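Local coordinates for adenylosuccinate lyase (Francisella tularensis subsp. tularensis SCHU S4, PDB 4EEI), which probably catalyses the release of fumarate from adenylosuccinate and from SAICAR, giving AMP and AICAR, two steps of de novo purine synthesis, at residues 156-161 with 231-236; 272-277 with 326-330. One frame throughout, in Å; residues are numbered along the deposited sequence.

Contact 1 of 2, residues 156-161 with 231-236; sequences GAYVEF and SAIERL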
loop_
_atom_site.group_PDB
_atom_site.type_symbol
_atom_site.label_atom_id
_atom_site.label_comp_id
_atom_site.label_asym_id
_atom_site.label_seq_id
_atom_site.Cartn_x
_atom_site.Cartn_y
_atom_site.Cartn_z
ATOM N N GLY B 156 5.872 27.338 0.210
ATOM C CA GLY B 156 5.181 26.237 0.862
ATOM C C GLY B 156 5.799 24.889 0.543
ATOM O O GLY B 156 5.824 23.975 1.385
ATOM N N ALA B 157 6.283 24.748 -0.683
ATOM C CA ALA B 157 6.992 23.538 -1.060
ATOM C C ALA B 157 8.360 23.548 -0.386
ATOM O O ALA B 157 8.821 22.521 0.112
ATOM C CB ALA B 157 7.136 23.459 -2.551
ATOM N N TYR B 158 9.013 24.709 -0.383
ATOM C CA TYR B 158 10.318 24.841 0.274
ATOM C C TYR B 158 10.304 24.335 1.709
ATOM O O TYR B 158 11.123 23.489 2.082
ATOM C CB TYR B 158 10.796 26.297 0.236
ATOM C CG TYR B 158 11.987 26.598 1.125
ATOM C CD1 TYR B 158 13.278 26.282 0.725
ATOM C CD2 TYR B 158 11.815 27.207 2.360
ATOM C CE1 TYR B 158 14.365 26.562 1.531
ATOM C CE2 TYR B 158 12.896 27.489 3.173
ATOM C CZ TYR B 158 14.165 27.169 2.750
ATOM O OH TYR B 158 15.239 27.451 3.561
ATOM N N VAL B 159 9.383 24.845 2.524
ATOM C CA VAL B 159 9.364 24.457 3.928
ATOM C C VAL B 159 9.069 22.968 4.100
ATOM O O VAL B 159 9.580 22.336 5.024
ATOM C CB VAL B 159 8.405 25.316 4.789
ATOM C CG1 VAL B 159 8.884 26.762 4.824
ATOM C CG2 VAL B 159 6.967 25.232 4.266
ATOM N N GLU B 160 8.266 22.401 3.205
ATOM C CA GLU B 160 7.955 20.973 3.303
ATOM C C GLU B 160 9.191 20.128 2.991
ATOM O O GLU B 160 9.507 19.184 3.716
ATOM C CB GLU B 160 6.796 20.579 2.376
ATOM C CG GLU B 160 6.468 19.089 2.453
ATOM C CD GLU B 160 5.306 18.666 1.557
ATOM O OE1 GLU B 160 4.843 19.492 0.727
ATOM O OE2 GLU B 160 4.862 17.497 1.683
ATOM N N PHE B 161 9.886 20.467 1.907
ATOM C CA PHE B 161 11.125 19.775 1.567
ATOM C C PHE B 161 12.205 19.990 2.633
ATOM O O PHE B 161 13.020 19.097 2.865
ATOM C CB PHE B 161 11.630 20.194 0.171
ATOM C CG PHE B 161 10.916 19.498 -0.956
ATOM C CD1 PHE B 161 11.225 18.173 -1.270
ATOM C CD2 PHE B 161 9.931 20.150 -1.692
ATOM C CE1 PHE B 161 10.569 17.506 -2.312
ATOM C CE2 PHE B 161 9.269 19.496 -2.747
ATOM C CZ PHE B 161 9.592 18.170 -3.053
ATOM N N SER B 231 5.509 12.278 -1.540
ATOM C CA SER B 231 4.303 13.106 -1.443
ATOM C C SER B 231 4.585 14.586 -1.687
ATOM O O SER B 231 3.766 15.297 -2.273
ATOM C CB SER B 231 3.645 12.940 -0.077
ATOM O OG SER B 231 2.985 11.692 -0.022
ATOM N N ALA B 232 5.725 15.058 -1.201
ATOM C CA ALA B 232 6.144 16.439 -1.450
ATOM C C ALA B 232 6.402 16.673 -2.940
ATOM O O ALA B 232 6.024 17.711 -3.504
ATOM C CB ALA B 232 7.395 16.757 -0.643
ATOM N N ILE B 233 7.076 15.718 -3.574
ATOM C CA ILE B 233 7.345 15.799 -5.007
ATOM C C ILE B 233 6.023 15.825 -5.771
ATOM O O ILE B 233 5.845 16.615 -6.705
ATOM C CB ILE B 233 8.206 14.610 -5.476
ATOM C CG1 ILE B 233 9.636 14.759 -4.941
ATOM C CG2 ILE B 233 8.215 14.499 -7.004
ATOM C CD1 ILE B 233 10.487 13.518 -5.132
ATOM N N GLU B 234 5.091 14.977 -5.369
ATOM C CA GLU B 234 3.827 14.884 -6.096
ATOM C C GLU B 234 2.980 16.129 -5.901
ATOM O O GLU B 234 2.344 16.606 -6.842
ATOM C CB GLU B 234 3.040 13.625 -5.698
ATOM C CG GLU B 234 1.848 13.332 -6.641
ATOM C CD GLU B 234 1.157 12.007 -6.331
ATOM O OE1 GLU B 234 1.773 11.170 -5.635
ATOM O OE2 GLU B 234 0.004 11.800 -6.783
ATOM N N ARG B 235 2.969 16.660 -4.681
ATOM C CA ARG B 235 2.171 17.852 -4.411
ATOM C C ARG B 235 2.668 19.008 -5.248
ATOM O O ARG B 235 1.868 19.749 -5.808
ATOM C CB ARG B 235 2.184 18.224 -2.927
ATOM C CG ARG B 235 1.213 19.363 -2.576
ATOM C CD ARG B 235 1.053 19.525 -1.063
ATOM N NE ARG B 235 2.226 20.134 -0.448
ATOM C CZ ARG B 235 2.361 21.443 -0.252
ATOM N NH1 ARG B 235 3.462 21.929 0.315
ATOM N NH2 ARG B 235 1.393 22.273 -0.625
ATOM N N LEU B 236 3.988 19.172 -5.327
ATOM C CA LEU B 236 4.565 20.261 -6.109
ATOM C C LEU B 236 4.355 20.034 -7.597
ATOM O O LEU B 236 4.075 20.973 -8.347
ATOM C CB LEU B 236 6.060 20.406 -5.791
ATOM C CG LEU B 236 6.906 21.333 -6.656
ATOM C CD1 LEU B 236 6.381 22.755 -6.614
ATOM C CD2 LEU B 236 8.352 21.288 -6.180
HETATM O O HOH W 1 5.688 20.180 -2.071
HETATM O O HOH W 2 2.771 16.980 0.361
#
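E160 and R235 form a salt bridge between helices 151-173 and 217-244, two antiparallel members of the long helical bundle of the fumarase/aspartase (lyase 1) superfamily. The two short segments run at 173°, with axes 10.2 Å apart at closest approach. R235 grips the carboxylate side-on, and both of its bonds end on a single oxygen. R235 NE lies 2.9 Å from E160 OE1, and R235 NH1 lies 2.8 Å from the same E160 OE1. OE1 sits in the guanidinium plane. Seen from the carboxylate, NE comes on the syn side and NH1 on the anti side, both from one face. The carboxylate and guanidinium planes are 30° apart. The E160 chain is fully extended (chi1 179°), which carries the carboxylate across to the other helix. A bend in the R235 chain at chi3 turns its NE and NH1 to that oxygen. Water 1 donates to E160 OE1 and to A232 O, so it also ties the carboxylate to the facing backbone.

Beside this polar patch the packing is apolar. A232 CB sits over one face of the F161 ring, 3.8 Å from the centroid, in a CH-pi contact. I233 CG1 meets the ring edge in plane, 3.9 Å from F161 CZ. Helix 94-131 packs on F161 through L117, C121 and L124. The second subunit adds C295, which packs on R235. One turn from F161, A157 faces L236, and A157 CB comes 4.2 Å from L236 CD1.

Contact 2 of 2, residues 272-277 with 326-330; sequences ISTENL and RMKNT. With AMP (adenosine monophosphate), chain C.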
loop_
_atom_site.group_PDB
_atom_site.type_symbol
_atom_site.label_atom_id
_atom_site.label_comp_id
_atom_site.label_asym_id
_atom_site.label_seq_id
_atom_site.Cartn_x
_atom_site.Cartn_y
_atom_site.Cartn_z
ATOM N N ILE B 272 5.374 18.014 -19.268
ATOM C CA ILE B 272 5.811 16.625 -19.355
ATOM C C ILE B 272 6.755 16.234 -18.229
ATOM O O ILE B 272 6.778 15.077 -17.813
ATOM C CB ILE B 272 6.464 16.305 -20.711
ATOM C CG1 ILE B 272 7.553 17.327 -21.027
ATOM C CG2 ILE B 272 5.393 16.239 -21.810
ATOM C CD1 ILE B 272 8.388 16.974 -22.243
ATOM N N SER B 273 7.530 17.184 -17.716
ATOM C CA SER B 273 8.462 16.855 -16.627
ATOM C C SER B 273 7.744 16.562 -15.316
ATOM O O SER B 273 8.010 15.555 -14.647
ATOM C CB SER B 273 9.487 17.975 -16.439
ATOM O OG SER B 273 10.447 17.609 -15.476
ATOM N N THR B 274 6.816 17.432 -14.942
ATOM C CA THR B 274 6.106 17.225 -13.685
ATOM C C THR B 274 5.185 16.004 -13.766
ATOM O O THR B 274 4.871 15.384 -12.744
ATOM C CB THR B 274 5.372 18.500 -13.227
ATOM O OG1 THR B 274 4.669 19.074 -14.337
ATOM C CG2 THR B 274 6.391 19.518 -12.722
ATOM N N GLU B 275 4.763 15.643 -14.976
ATOM C CA GLU B 275 3.997 14.401 -15.143
ATOM C C GLU B 275 4.898 13.184 -14.929
ATOM O O GLU B 275 4.556 12.260 -14.182
ATOM C CB GLU B 275 3.284 14.370 -16.504
ATOM C CG GLU B 275 2.094 15.326 -16.538
ATOM C CD GLU B 275 1.395 15.401 -17.885
ATOM O OE1 GLU B 275 1.622 14.524 -18.756
ATOM O OE2 GLU B 275 0.603 16.354 -18.073
ATOM N N ASN B 276 6.064 13.199 -15.561
ATOM C CA ASN B 276 7.087 12.186 -15.303
ATOM C C ASN B 276 7.371 12.027 -13.810
ATOM O O ASN B 276 7.438 10.907 -13.294
ATOM C CB ASN B 276 8.386 12.528 -16.056
ATOM C CG ASN B 276 9.513 11.537 -15.765
ATOM O OD1 ASN B 276 10.227 11.674 -14.773
ATOM N ND2 ASN B 276 9.677 10.538 -16.635
ATOM N N LEU B 277 7.503 13.149 -13.105
ATOM C CA LEU B 277 7.864 13.106 -11.687
ATOM C C LEU B 277 6.708 12.598 -10.822
ATOM O O LEU B 277 6.916 12.073 -9.732
ATOM C CB LEU B 277 8.341 14.478 -11.210
ATOM C CG LEU B 277 9.604 14.988 -11.899
ATOM C CD1 LEU B 277 9.801 16.469 -11.655
ATOM C CD2 LEU B 277 10.818 14.212 -11.432
ATOM N N ARG B 326 15.796 16.283 -11.452
ATOM C CA ARG B 326 14.939 16.726 -12.559
ATOM C C ARG B 326 13.951 17.794 -12.082
ATOM O O ARG B 326 13.703 18.783 -12.785
ATOM C CB ARG B 326 14.190 15.552 -13.194
ATOM C CG ARG B 326 13.231 15.983 -14.295
ATOM C CD ARG B 326 12.738 14.820 -15.149
ATOM N NE ARG B 326 11.977 15.317 -16.297
ATOM C CZ ARG B 326 11.614 14.576 -17.335
ATOM N NH1 ARG B 326 11.937 13.290 -17.372
ATOM N NH2 ARG B 326 10.934 15.127 -18.338
ATOM N N MET B 327 13.397 17.604 -10.888
ATOM C CA MET B 327 12.506 18.618 -10.323
ATOM C C MET B 327 13.230 19.942 -10.097
ATOM O O MET B 327 12.679 21.003 -10.362
ATOM C CB MET B 327 11.883 18.140 -9.015
ATOM C CG MET B 327 10.959 19.204 -8.390
ATOM S SD MET B 327 9.495 19.562 -9.412
ATOM C CE MET B 327 8.367 18.332 -8.750
ATOM N N LYS B 328 14.466 19.888 -9.610
ATOM C CA LYS B 328 15.241 21.120 -9.441
ATOM C C LYS B 328 15.449 21.843 -10.764
ATOM O O LYS B 328 15.268 23.067 -10.857
ATOM C CB LYS B 328 16.592 20.835 -8.776
ATOM C CG LYS B 328 17.526 22.055 -8.734
ATOM C CD LYS B 328 18.970 21.615 -8.902
ATOM C CE LYS B 328 19.969 22.687 -8.496
ATOM N NZ LYS B 328 19.920 23.937 -9.319
ATOM N N ASN B 329 15.813 21.103 -11.806
ATOM C CA ASN B 329 16.029 21.752 -13.097
ATOM C C ASN B 329 14.720 22.308 -13.654
ATOM O O ASN B 329 14.703 23.374 -14.259
ATOM C CB ASN B 329 16.675 20.781 -14.084
ATOM C CG ASN B 329 18.117 20.460 -13.734
ATOM O OD1 ASN B 329 18.873 21.329 -13.283
ATOM N ND2 ASN B 329 18.513 19.206 -13.956
ATOM N N THR B 330 13.631 21.583 -13.440
ATOM C CA THR B 330 12.308 22.029 -13.873
ATOM C C THR B 330 11.885 23.314 -13.147
ATOM O O THR B 330 11.344 24.232 -13.757
ATOM C CB THR B 330 11.256 20.914 -13.670
ATOM O OG1 THR B 330 11.536 19.830 -14.572
ATOM C CG2 THR B 330 9.861 21.428 -13.961
HETATM P P AMP C . 8.640 9.406 -19.840
HETATM O O1P AMP C . 10.093 9.248 -19.474
HETATM O O2P AMP C . 7.878 10.352 -18.950
HETATM O O3P AMP C . 7.935 8.105 -20.110
HETATM O "O5'" AMP C . 8.675 10.147 -21.266
HETATM C "C5'" AMP C . 7.480 10.346 -22.017
HETATM C "C4'" AMP C . 7.848 10.671 -23.459
HETATM O "O4'" AMP C . 6.670 10.812 -24.256
HETATM C "C3'" AMP C . 8.603 11.985 -23.543
HETATM O "O3'" AMP C . 9.720 11.819 -24.418
HETATM C "C2'" AMP C . 7.620 12.956 -24.157
HETATM O "O2'" AMP C . 8.286 13.897 -24.996
HETATM C "C1'" AMP C . 6.709 12.052 -24.966
HETATM N N9 AMP C . 5.351 12.629 -25.104
HETATM C C8 AMP C . 4.994 13.898 -24.842
HETATM N N7 AMP C . 3.672 14.090 -25.082
HETATM C C5 AMP C . 3.166 12.920 -25.511
HETATM C C6 AMP C . 1.841 12.422 -25.939
HETATM N N6 AMP C . 0.761 13.238 -25.956
HETATM N N1 AMP C . 1.746 11.127 -26.312
HETATM C C2 AMP C . 2.811 10.307 -26.299
HETATM N N3 AMP C . 4.043 10.691 -25.923
HETATM C C4 AMP C . 4.279 11.962 -25.525
#
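S273 OG is gripped by two groups of helix 304-333. It is 2.6 Å from T330 OG1, a short hydrogen bond in which either hydroxyl could donate. R326 NE donates to S273 OG at 2.9 Å, and OG is tilted out of the guanidinium plane. The serine hydroxyl points across the interface because OG is anti to the backbone N (chi1 -175°). The R326 chain is extended and runs over to helix 272-293. Its guanidinium stacks on the amide of N276, with the planes 24° apart and R326 NH1 3.4 Å from N276 CG. R326 NH1 is hydrogen-bonded to Y322 OH. The other end of the N276 amide serves the ligand: N276 ND2 donates to AMP O2P at 2.9 Å, in an almost straight bond of 179°. Apolar contacts continue the interface. L277 CD1 lies 3.7 Å from M327 CE, and L277 CD2 packs on the aliphatic part of R326. The bound AMP is also held by R310, S306 and Q212 of the third subunit. This is typical of the lyase 1 superfamily, where antiparallel bundle helices build active sites shared between subunits.

Overall arrangement
Contact 1 and contact 2 are neighbouring layers of one helical bundle, with centres 13 Å apart. They follow one another along the chain. M327 and I233 join them: M327 CE lies 3.7 Å from I233 O, and I233 CG2 lies 3.9 Å from L277 O. M327 SD also packs on L236 CD2. Helix 217-244 is shared: it packs against helix 151-173 in contact 1 and also touches helices 272-293 and 304-333 of contact 2. Contact 2 reaches the nucleotide pocket directly, through N276 at the phosphate. Contact 1 is nearer the centre of the chain (about 9 Å between centres, against about 15 Å for contact 2), and the side chain of I233 is about 13 Å from a bound AMP.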